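Local coordinates for protein AmbC (Sorangium cellulosum, PDB 5O15) that acts as a bifunctional dehydratase-cyclase domain in ambruticin biosynthesis, eliminating water from a polyketide intermediate and probably closing its oxygen heterocycle, at residues V26-A29 with D30-G33; T145-A149 with G150-P154. All coordinates share one frame; numbering follows the deposited sequence.

Contact 1 of 2, residues V26-A29 with D30-G33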
# COMPACT_ATOMS: atom_id res chain seq x y z
N VAL A 26 -0.17 23.19 3.01
CA VAL A 26 -0.46 24.58 2.68
C VAL A 26 -1.71 24.62 1.81
O VAL A 26 -1.77 23.99 0.75
CB VAL A 26 0.74 25.23 1.99
CG1 VAL A 26 0.41 26.65 1.53
CG2 VAL A 26 1.91 25.26 2.94
N ARG A 27 -2.70 25.39 2.27
CA ARG A 27 -3.85 25.70 1.45
C ARG A 27 -3.49 26.90 0.59
O ARG A 27 -3.13 27.97 1.11
CB ARG A 27 -5.06 26.03 2.31
CG ARG A 27 -6.32 26.29 1.48
CD ARG A 27 -7.58 26.26 2.33
NE ARG A 27 -7.42 27.03 3.56
CZ ARG A 27 -7.72 28.32 3.71
NH1 ARG A 27 -8.23 29.02 2.70
NH2 ARG A 27 -7.53 28.90 4.88
N LEU A 28 -3.55 26.72 -0.72
CA LEU A 28 -3.13 27.75 -1.63
C LEU A 28 -4.06 28.94 -1.54
O LEU A 28 -5.29 28.82 -1.38
CB LEU A 28 -3.08 27.22 -3.08
CG LEU A 28 -2.05 26.07 -3.25
CD1 LEU A 28 -2.16 25.53 -4.67
CD2 LEU A 28 -0.65 26.56 -2.97
N ALA A 29 -3.47 30.13 -1.72
CA ALA A 29 -4.20 31.37 -1.58
C ALA A 29 -4.81 31.86 -2.87
O ALA A 29 -5.77 32.64 -2.82
CB ALA A 29 -3.28 32.46 -1.02
N ASP A 30 -4.25 31.48 -4.02
CA ASP A 30 -4.63 32.05 -5.31
C ASP A 30 -5.53 31.13 -6.14
O ASP A 30 -5.98 31.53 -7.22
CB ASP A 30 -3.38 32.42 -6.11
CG ASP A 30 -2.56 31.19 -6.56
OD1 ASP A 30 -2.55 30.07 -5.90
OD2 ASP A 30 -1.93 31.37 -7.62
N ARG A 31 -5.78 29.91 -5.66
CA ARG A 31 -6.62 28.93 -6.35
C ARG A 31 -7.03 27.88 -5.31
O ARG A 31 -6.49 27.83 -4.20
CB ARG A 31 -5.87 28.28 -7.51
CG ARG A 31 -4.56 27.60 -7.15
CD ARG A 31 -3.87 27.06 -8.42
NE ARG A 31 -2.48 26.66 -8.22
CZ ARG A 31 -2.05 25.44 -7.97
NH1 ARG A 31 -2.90 24.43 -7.87
NH2 ARG A 31 -0.75 25.25 -7.83
N ASP A 32 -8.04 27.09 -5.68
CA ASP A 32 -8.49 25.97 -4.83
C ASP A 32 -7.52 24.82 -5.01
O ASP A 32 -7.58 24.08 -6.00
CB ASP A 32 -9.90 25.55 -5.22
CG ASP A 32 -10.44 24.42 -4.33
OD1 ASP A 32 -9.83 24.15 -3.29
OD2 ASP A 32 -11.48 23.81 -4.65
N GLY A 33 -6.59 24.73 -4.09
CA GLY A 33 -5.63 23.63 -4.13
C GLY A 33 -4.82 23.60 -2.86
O GLY A 33 -4.89 24.50 -2.02
O HOH W 1 -7.25 26.75 -1.47

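Contact 2 of 2, residues T145-A149 with G150-P154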
# COMPACT_ATOMS: atom_id res chain seq x y z
N THR A 145 -17.76 -6.30 8.47
CA THR A 145 -16.64 -7.07 8.98
C THR A 145 -17.11 -8.26 9.81
O THR A 145 -16.37 -8.77 10.64
CB THR A 145 -15.68 -6.18 9.77
OG1 THR A 145 -16.43 -5.43 10.75
CG2 THR A 145 -14.94 -5.21 8.81
N ALA A 146 -18.33 -8.73 9.55
CA ALA A 146 -18.81 -9.92 10.25
C ALA A 146 -17.91 -11.13 10.01
O ALA A 146 -17.83 -12.02 10.86
CB ALA A 146 -20.25 -10.22 9.83
N TRP A 147 -17.21 -11.16 8.87
CA TRP A 147 -16.29 -12.25 8.57
C TRP A 147 -15.12 -12.31 9.55
O TRP A 147 -14.49 -13.36 9.65
CB TRP A 147 -15.73 -12.11 7.14
CG TRP A 147 -15.14 -10.76 6.82
CD1 TRP A 147 -15.77 -9.69 6.24
CD2 TRP A 147 -13.81 -10.31 7.13
NE1 TRP A 147 -14.92 -8.62 6.18
CE2 TRP A 147 -13.71 -8.98 6.73
CE3 TRP A 147 -12.69 -10.92 7.71
CZ2 TRP A 147 -12.55 -8.23 6.89
CZ3 TRP A 147 -11.54 -10.17 7.86
CH2 TRP A 147 -11.48 -8.85 7.47
N ALA A 148 -14.82 -11.23 10.26
CA ALA A 148 -13.73 -11.18 11.23
C ALA A 148 -14.18 -11.61 12.62
O ALA A 148 -13.34 -11.82 13.49
CB ALA A 148 -13.16 -9.75 11.28
N ALA A 149 -15.48 -11.73 12.84
CA ALA A 149 -16.07 -12.08 14.13
C ALA A 149 -16.38 -13.57 14.17
O ALA A 149 -16.62 -14.20 13.14
CB ALA A 149 -17.37 -11.28 14.31
N GLY A 150 -16.42 -14.13 15.39
CA GLY A 150 -16.81 -15.52 15.54
C GLY A 150 -15.70 -16.44 15.10
O GLY A 150 -14.54 -16.23 15.40
N ALA A 151 -16.08 -17.49 14.39
CA ALA A 151 -15.12 -18.50 13.98
C ALA A 151 -14.04 -17.86 13.12
O ALA A 151 -14.33 -17.09 12.20
CB ALA A 151 -15.82 -19.58 13.16
N TRP A 152 -12.80 -18.18 13.45
CA TRP A 152 -11.68 -17.64 12.69
C TRP A 152 -10.65 -18.74 12.55
O TRP A 152 -10.18 -19.26 13.56
CB TRP A 152 -11.07 -16.44 13.40
CG TRP A 152 -9.94 -15.87 12.60
CD1 TRP A 152 -8.62 -16.04 12.84
CD2 TRP A 152 -10.04 -15.10 11.41
NE1 TRP A 152 -7.87 -15.39 11.90
CE2 TRP A 152 -8.72 -14.79 11.01
CE3 TRP A 152 -11.11 -14.62 10.66
CZ2 TRP A 152 -8.45 -14.01 9.88
CZ3 TRP A 152 -10.85 -13.84 9.55
CH2 TRP A 152 -9.52 -13.54 9.17
N PRO A 153 -10.29 -19.15 11.33
CA PRO A 153 -10.80 -18.60 10.07
C PRO A 153 -12.26 -18.99 9.87
O PRO A 153 -12.80 -19.82 10.60
CB PRO A 153 -9.92 -19.28 9.03
CG PRO A 153 -9.59 -20.56 9.63
CD PRO A 153 -9.35 -20.25 11.09
N PRO A 154 -12.92 -18.36 8.90
CA PRO A 154 -14.30 -18.76 8.59
C PRO A 154 -14.38 -20.26 8.28
O PRO A 154 -13.41 -20.88 7.83
CB PRO A 154 -14.65 -17.91 7.36
CG PRO A 154 -13.75 -16.72 7.47
CD PRO A 154 -12.47 -17.27 8.02
O HOH W 2 -13.15 -13.98 16.04

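Contact 1 of 2, residues V26-A29 with D30-G33
L28 N donates to G33 O at 2.9 Å. The bond is nearly straight, with an N-H...O angle of 165°, although the donor sits tilted 31° from the carbonyl plane. The return bond of the pair is replaced by water 1, which donates to L28 O at 2.9 Å and accepts a weak bond from G33 N at 3.4 Å. A water thus bridges L28 O and G33 N near the start of the turn. On the side-chain level L28 and R31 run alongside one another. L28 has CG anti to its carbonyl carbon (chi1 -62°), and with chi2 extended this sets CD1 over the centre of one face of the R31 guanidinium, 3.3 Å from CZ; all three nitrogens of that group lie within 3.7 Å of the same methyl. The closeness marks tight packing of a methyl on a flat cation, whose NH1 also makes a long, weak ion pair with E104. With an alanine at L28 the methyl over the guanidinium is gone, and the R31 group would probably be freer to turn. The far arm of the turn is tied down by D32, which forms a salt bridge with R112 and accepts a bond from L106 N. Since V26 and V35 also exchange backbone bonds, L28 and G33 continue the same register, and the arrangement is that of a beta-hairpin loop joining antiparallel strands 24-27 and 34-41.

Contact 2 of 2, residues T145-A149 with G150-P154
Two different first torsions bring the indoles of W147 and W152 together: W147 has CG between its backbone N and carbonyl carbon (chi1 52°), whereas W152 has CG anti to its backbone N (chi1 -179°). Both side chains then point the same way and lie side by side. They meet through their six-membered rings, with W152 CZ3 in the plane of the W147 ring at its edge, 3.9 Å from W147 CE3. The ring planes are inclined by roughly 40°, so the pair is neither an offset stack nor a T-shaped one. The edge of W152 also faces W147 O, which lies in its ring plane 3.7 Å from both CE3 and CZ3. One face of the W147 ring is covered near its rim by A148 CB, 3.7 Å above the plane. The W147 backbone lies in a short 3-10 segment, with A148 N bonded to T145 O (2.9 Å), and the chain then bends through G150, whose phi is positive. Water 2 spans the bend, donating to G150 O at 2.7 Å and weakly to A148 O. R256 bonds to A148 O through NH1 and makes a cation-pi contact with W152. The chemistry is therefore divided: the W152 edge meets both the W147 ring edge and the W147 carbonyl oxygen within the loop, while the indole N-H groups bond outward, W147 NE1 to E275 on strand 269-277 and W152 NE1 to D193 on strand 189-195.

Contact 1 closes early in the chain and contact 2 opens more than a hundred residues later, so the two are in series. Their centres lie 45 Å apart and their nearest atoms about 32 Å apart, with no touch. Each belongs to a different dehydratase region, both of the hotdog type. The 26-33 hairpin loop joins strands 24-27 and 34-41, the first being outermost in the strand order; the 145-154 loop leads from strand 129-137 to strand 158-160, outermost at the other end. The double hotdog fold thus carries them as two separate surface loops, each next to an outermost strand at opposite ends of the strand order, with no direct contact between them.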